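Local coordinates for SufE-like protein 1, chloroplastic/mitochondrial (Arabidopsis thaliana, PDB 4PUI) that activates a chloroplast cysteine desulfurase and takes part in desulfurization in mitochondria, supplying sulfur for iron-sulfur clusters, here represented by its C-terminal BolA domain, at residues E12-E17 against L52-D57; L70-L75 against L86-K91. All coordinates share one frame; numbering follows the deposited sequence.

Contact 1 (E12-E17 against L52-D57); sequences EKLEKE and LRIVSD
Leu14 and Ile54 meet methyl to methyl: CG of Leu14 (chi1 -60°) and CG1 of Ile54 (chi1 -45°) lie beside their own backbone N and anti to the carbonyl carbon, and each extended second torsion carries CD1 toward the other segment. Leu52 repeats this shape two residues before Ile54. The contact belongs to the BolA fold, an alpha/beta domain with the topology of class II KH domains, and sets helix 5-18 against the middle strand, 49-55, of its three-stranded mixed sheet. The backbones stand well apart, with Leu14 CA 8.5 Å from Ile54 CA, and CD1 of Leu14 makes the contact without a hydrogen bond. It touches Ile54 CD1 at 4.0 Å, the two side chains crossing at about a right angle, and Leu52 CD1 at 4.1 Å, here at a slant. Only 108 Å² is buried between the segments, yet all three residues are buried in the domain. The small area is consistent with packing shared with other elements: Ile71 of helix 64-74 touches all three of them, while Ile10 and Leu18, on the same helix as Leu14, pack on Leu52 and Ile54 respectively. Polar ties lie at the margins, where Lys13 NZ is hydrogen-bonded to Leu74 O, joining the two helices, and Ser56 OG to Leu18 O, tying the end of the strand to that of helix 5-18. On the exposed side of the helix, Lys16 NZ and Glu17 OE2 make a long salt bridge of 3.8 Å. In the buried layer, Leu14 CD1 touches both Leu52 CD1 and Ile54 CD1, which are 4.5 Å from each other.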
loop_
_atom_site.group_PDB
_atom_site.type_symbol
_atom_site.label_atom_id
_atom_site.label_comp_id
_atom_site.label_asym_id
_atom_site.label_seq_id
_atom_site.Cartn_x
_atom_site.Cartn_y
_atom_site.Cartn_z
ATOM N N GLU A 12 -0.983 3.340 -8.480
ATOM C CA GLU A 12 -1.356 4.656 -9.001
ATOM C C GLU A 12 -1.997 5.546 -7.929
ATOM O O GLU A 12 -1.751 6.762 -7.886
ATOM C CB GLU A 12 -2.270 4.516 -10.223
ATOM C CG GLU A 12 -1.503 4.179 -11.490
ATOM C CD GLU A 12 -2.401 3.756 -12.635
ATOM O OE1 GLU A 12 -3.524 4.294 -12.737
ATOM O OE2 GLU A 12 -1.978 2.885 -13.430
ATOM N N LYS A 13 -2.815 4.944 -7.076
ATOM C CA LYS A 13 -3.486 5.683 -6.008
ATOM C C LYS A 13 -2.456 6.238 -5.021
ATOM O O LYS A 13 -2.531 7.396 -4.615
ATOM C CB LYS A 13 -4.490 4.788 -5.286
ATOM C CG LYS A 13 -5.239 5.451 -4.119
ATOM C CD LYS A 13 -6.170 6.551 -4.597
ATOM C CE LYS A 13 -6.965 7.151 -3.447
ATOM N NZ LYS A 13 -8.336 6.577 -3.323
ATOM N N LEU A 14 -1.496 5.411 -4.635
ATOM C CA LEU A 14 -0.486 5.870 -3.689
ATOM C C LEU A 14 0.427 6.924 -4.298
ATOM O O LEU A 14 0.811 7.875 -3.613
ATOM C CB LEU A 14 0.332 4.695 -3.167
ATOM C CG LEU A 14 -0.508 3.640 -2.444
ATOM C CD1 LEU A 14 0.341 2.430 -2.114
ATOM C CD2 LEU A 14 -1.155 4.210 -1.185
ATOM N N GLU A 15 0.786 6.745 -5.565
ATOM C CA GLU A 15 1.585 7.741 -6.279
ATOM C C GLU A 15 0.841 9.076 -6.326
ATOM O O GLU A 15 1.416 10.128 -6.046
ATOM C CB GLU A 15 1.906 7.274 -7.706
ATOM C CG GLU A 15 2.945 6.173 -7.775
ATOM C CD GLU A 15 3.115 5.599 -9.159
ATOM O OE1 GLU A 15 2.230 5.816 -10.013
ATOM O OE2 GLU A 15 4.142 4.929 -9.391
ATOM N N LYS A 16 -0.436 9.021 -6.684
ATOM C CA LYS A 16 -1.235 10.227 -6.844
ATOM C C LYS A 16 -1.411 10.967 -5.520
ATOM O O LYS A 16 -1.300 12.191 -5.467
ATOM C CB LYS A 16 -2.606 9.888 -7.429
ATOM C CG LYS A 16 -3.423 11.123 -7.756
ATOM C CD LYS A 16 -4.786 11.088 -7.099
ATOM C CE LYS A 16 -5.837 10.529 -8.038
ATOM N NZ LYS A 16 -7.206 10.931 -7.611
ATOM N N GLU A 17 -1.675 10.230 -4.448
ATOM C CA GLU A 17 -1.992 10.883 -3.175
ATOM C C GLU A 17 -0.791 11.172 -2.283
ATOM O O GLU A 17 -0.818 12.135 -1.513
ATOM C CB GLU A 17 -3.037 10.094 -2.389
ATOM C CG GLU A 17 -4.417 10.094 -3.053
ATOM C CD GLU A 17 -5.029 11.489 -3.189
ATOM O OE1 GLU A 17 -4.703 12.380 -2.380
ATOM O OE2 GLU A 17 -5.845 11.697 -4.109
ATOM N N LEU A 52 3.250 -3.518 1.010
ATOM C CA LEU A 52 3.531 -2.150 0.577
ATOM C C LEU A 52 4.705 -1.567 1.371
ATOM O O LEU A 52 4.737 -1.674 2.596
ATOM C CB LEU A 52 2.323 -1.266 0.830
ATOM C CG LEU A 52 0.992 -1.695 0.225
ATOM C CD1 LEU A 52 -0.108 -0.695 0.569
ATOM C CD2 LEU A 52 1.121 -1.834 -1.281
ATOM N N ARG A 53 5.659 -0.953 0.673
ATOM C CA ARG A 53 6.681 -0.160 1.343
ATOM C C ARG A 53 6.620 1.237 0.755
ATOM O O ARG A 53 6.806 1.417 -0.449
ATOM C CB ARG A 53 8.079 -0.750 1.160
ATOM C CG ARG A 53 9.174 0.043 1.903
ATOM C CD ARG A 53 10.551 -0.509 1.588
ATOM N NE ARG A 53 11.633 0.155 2.313
ATOM C CZ ARG A 53 12.258 1.241 1.877
ATOM N NH1 ARG A 53 11.881 1.799 0.742
ATOM N NH2 ARG A 53 13.259 1.773 2.579
ATOM N N ILE A 54 6.317 2.217 1.600
ATOM C CA ILE A 54 6.100 3.582 1.137
ATOM C C ILE A 54 6.965 4.538 1.919
ATOM O O ILE A 54 6.880 4.580 3.139
ATOM C CB ILE A 54 4.638 4.004 1.352
ATOM C CG1 ILE A 54 3.710 2.879 0.903
ATOM C CG2 ILE A 54 4.318 5.350 0.634
ATOM C CD1 ILE A 54 2.255 3.084 1.312
ATOM N N VAL A 55 7.771 5.321 1.207
ATOM C CA VAL A 55 8.520 6.409 1.833
ATOM C C VAL A 55 7.943 7.738 1.334
ATOM O O VAL A 55 8.039 8.059 0.148
ATOM C CB VAL A 55 10.026 6.328 1.529
ATOM C CG1 VAL A 55 10.766 7.407 2.307
ATOM C CG2 VAL A 55 10.572 4.941 1.891
ATOM N N SER A 56 7.298 8.483 2.230
ATOM C CA SER A 56 6.614 9.720 1.832
ATOM C C SER A 56 6.685 10.761 2.922
ATOM O O SER A 56 6.583 10.418 4.105
ATOM C CB SER A 56 5.134 9.451 1.532
ATOM O OG SER A 56 4.405 10.647 1.263
ATOM N N ASP A 57 6.810 12.025 2.498
ATOM C CA ASP A 57 6.672 13.205 3.352
ATOM C C ASP A 57 5.379 13.197 4.157
ATOM O O ASP A 57 5.316 13.753 5.259
ATOM C CB ASP A 57 6.572 14.457 2.479
ATOM C CG ASP A 57 7.873 14.864 1.884
ATOM O OD1 ASP A 57 8.897 14.229 2.197
ATOM O OD2 ASP A 57 7.862 15.845 1.107
#

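Contact 2 (L70-L75 against L86-K91); sequences LIYDLL and LSIVAK
Helix 70-74 runs over strand 86-91 with axes 10.4 Å apart at closest approach and N-to-C directions 130° apart, Ile71 lying nearest Ile88 and Tyr72 nearest Leu86. This is the helical arm of a beta-alpha-beta crossover in the BolA fold: the chain leaves strand 49-55, passes through helix 64-74 and the short helix 76-79 and returns as the parallel neighbouring strand 85-91. Apolar side chains fill the interface. CD1 of Ile88 fits into the angle between Ile71 and Tyr72. It meets Ile71 CG2 at 3.6 Å, the two isoleucine side chains lying alongside and pointing opposite ways, and approaches the Tyr72 ring edge-on, 3.8 Å from CD1 of the tyrosine. The CG2 branch of Ile71 can do this because it stands anti to the backbone N, while CG1 (chi1 -62°) carries CD1 toward strand 49-55. Tyr72 reaches the strand by its ring, with chi1 at -101°, well away from a staggered value, and CE1 comes within 4.0 Å of Leu86 CB by an oblique approach. Its ring is also stacked with that of His68, one turn back on the helix. With an alanine in place of Tyr72, Ile88 CD1 and Leu86 CB would probably lose a common neighbour and His68 its stacking partner, opening a gap at the partly exposed margin of the interface. Leu75, the first residue beyond the helix, extends the hydrophobic row; it also touches Ile10 of helix 5-18. On the strand side, Leu86 packs on Phe50 as well. The row closes where Leu75 CD1 meets Leu86 CD1 at 3.7 Å, the two side chains slanted across each other.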
loop_
_atom_site.group_PDB
_atom_site.type_symbol
_atom_site.label_atom_id
_atom_site.label_comp_id
_atom_site.label_asym_id
_atom_site.label_seq_id
_atom_site.Cartn_x
_atom_site.Cartn_y
_atom_site.Cartn_z
ATOM N N LEU A 70 -4.213 5.520 7.476
ATOM C CA LEU A 70 -4.216 6.445 6.342
ATOM C C LEU A 70 -4.201 5.673 5.029
ATOM O O LEU A 70 -4.960 5.977 4.101
ATOM C CB LEU A 70 -2.982 7.363 6.425
ATOM C CG LEU A 70 -2.714 8.466 5.393
ATOM C CD1 LEU A 70 -1.772 9.481 5.999
ATOM C CD2 LEU A 70 -2.100 7.971 4.101
ATOM N N ILE A 71 -3.325 4.677 4.958
ATOM C CA ILE A 71 -3.206 3.847 3.768
ATOM C C ILE A 71 -4.473 3.012 3.557
ATOM O O ILE A 71 -4.975 2.894 2.435
ATOM C CB ILE A 71 -1.975 2.932 3.860
ATOM C CG1 ILE A 71 -0.695 3.769 3.941
ATOM C CG2 ILE A 71 -1.925 1.972 2.670
ATOM C CD1 ILE A 71 -0.522 4.672 2.775
ATOM N N TYR A 72 -4.994 2.447 4.639
ATOM C CA TYR A 72 -6.225 1.676 4.556
ATOM C C TYR A 72 -7.358 2.565 4.030
ATOM O O TYR A 72 -8.161 2.141 3.192
ATOM C CB TYR A 72 -6.584 1.086 5.920
ATOM C CG TYR A 72 -6.225 -0.375 6.046
ATOM C CD1 TYR A 72 -4.909 -0.813 5.916
ATOM C CD2 TYR A 72 -7.213 -1.318 6.261
ATOM C CE1 TYR A 72 -4.598 -2.163 6.020
ATOM C CE2 TYR A 72 -6.915 -2.649 6.365
ATOM C CZ TYR A 72 -5.615 -3.068 6.242
ATOM O OH TYR A 72 -5.361 -4.412 6.350
ATOM N N ASP A 73 -7.407 3.810 4.492
ATOM C CA ASP A 73 -8.451 4.728 4.030
ATOM C C ASP A 73 -8.333 5.009 2.533
ATOM O O ASP A 73 -9.333 5.037 1.809
ATOM C CB ASP A 73 -8.397 6.034 4.829
ATOM C CG ASP A 73 -9.303 7.109 4.259
ATOM O OD1 ASP A 73 -10.526 6.941 4.335
ATOM O OD2 ASP A 73 -8.793 8.128 3.740
ATOM N N LEU A 74 -7.107 5.223 2.062
ATOM C CA LEU A 74 -6.892 5.508 0.648
ATOM C C LEU A 74 -7.282 4.333 -0.228
ATOM O O LEU A 74 -7.675 4.509 -1.384
ATOM C CB LEU A 74 -5.425 5.829 0.383
ATOM C CG LEU A 74 -4.886 7.129 0.962
ATOM C CD1 LEU A 74 -3.392 7.207 0.701
ATOM C CD2 LEU A 74 -5.609 8.330 0.370
ATOM N N LEU A 75 -7.153 3.130 0.317
ATOM C CA LEU A 75 -7.356 1.930 -0.478
ATOM C C LEU A 75 -8.636 1.200 -0.117
ATOM O O LEU A 75 -8.803 0.037 -0.476
ATOM C CB LEU A 75 -6.159 0.987 -0.331
ATOM C CG LEU A 75 -4.826 1.582 -0.806
ATOM C CD1 LEU A 75 -3.681 0.607 -0.585
ATOM C CD2 LEU A 75 -4.931 1.974 -2.270
ATOM N N LEU A 86 -3.288 -5.993 3.610
ATOM C CA LEU A 86 -2.130 -5.206 3.222
ATOM C C LEU A 86 -1.108 -5.244 4.349
ATOM O O LEU A 86 -1.434 -4.950 5.497
ATOM C CB LEU A 86 -2.508 -3.751 2.957
ATOM C CG LEU A 86 -3.413 -3.477 1.762
ATOM C CD1 LEU A 86 -4.006 -2.081 1.866
ATOM C CD2 LEU A 86 -2.634 -3.655 0.478
ATOM N N SER A 87 0.123 -5.584 4.006
ATOM C CA SER A 87 1.215 -5.503 4.965
ATOM C C SER A 87 1.991 -4.204 4.704
ATOM O O SER A 87 2.638 -4.064 3.670
ATOM C CB SER A 87 2.124 -6.718 4.821
ATOM O OG SER A 87 3.255 -6.608 5.662
ATOM N N ILE A 88 1.936 -3.273 5.649
ATOM C CA ILE A 88 2.385 -1.907 5.392
ATOM C C ILE A 88 3.681 -1.547 6.121
ATOM O O ILE A 88 3.793 -1.754 7.323
ATOM C CB ILE A 88 1.292 -0.916 5.778
ATOM C CG1 ILE A 88 0.072 -1.124 4.877
ATOM C CG2 ILE A 88 1.810 0.536 5.697
ATOM C CD1 ILE A 88 -1.165 -0.390 5.329
ATOM N N VAL A 89 4.657 -1.029 5.373
ATOM C CA VAL A 89 5.817 -0.362 5.960
ATOM C C VAL A 89 5.727 1.059 5.444
ATOM O O VAL A 89 5.702 1.275 4.237
ATOM C CB VAL A 89 7.159 -1.003 5.533
ATOM C CG1 VAL A 89 8.345 -0.144 6.002
ATOM C CG2 VAL A 89 7.283 -2.404 6.115
ATOM N N ALA A 90 5.614 2.011 6.360
ATOM C CA ALA A 90 5.434 3.408 5.990
ATOM C C ALA A 90 6.438 4.261 6.739
ATOM O O ALA A 90 6.384 4.356 7.975
ATOM C CB ALA A 90 4.017 3.866 6.308
ATOM N N LYS A 91 7.349 4.877 5.994
ATOM C CA LYS A 91 8.423 5.666 6.590
ATOM C C LYS A 91 8.494 7.039 5.968
ATOM O O LYS A 91 8.077 7.244 4.833
ATOM C CB LYS A 91 9.767 4.978 6.378
ATOM C CG LYS A 91 9.788 3.539 6.845
ATOM C CD LYS A 91 11.178 2.934 6.729
ATOM C CE LYS A 91 11.207 1.589 7.433
ATOM N NZ LYS A 91 12.457 1.396 8.216
#

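Overall arrangement
Both contacts press a helix onto one face of the same sheet, contact 1 on the middle strand and contact 2 on an outermost one. Each is apolar and has no hydrogen bond across it, but contact 1 is a small meeting of three buried residues, whereas contact 2 covers 269 Å² and grades from buried leucines to the partly exposed Tyr72. Their strands pair directly: Leu52 N lies 2.8 Å from Ser87 O and Leu52 O 2.9 Å from Val89 N, probable hydrogen bonds. The join between the two helix-on-sheet layers is Ile54 CD1, 3.5 Å from Ile71 CD1, so 12-17 and 70-75 cover one continuous hydrophobic layer.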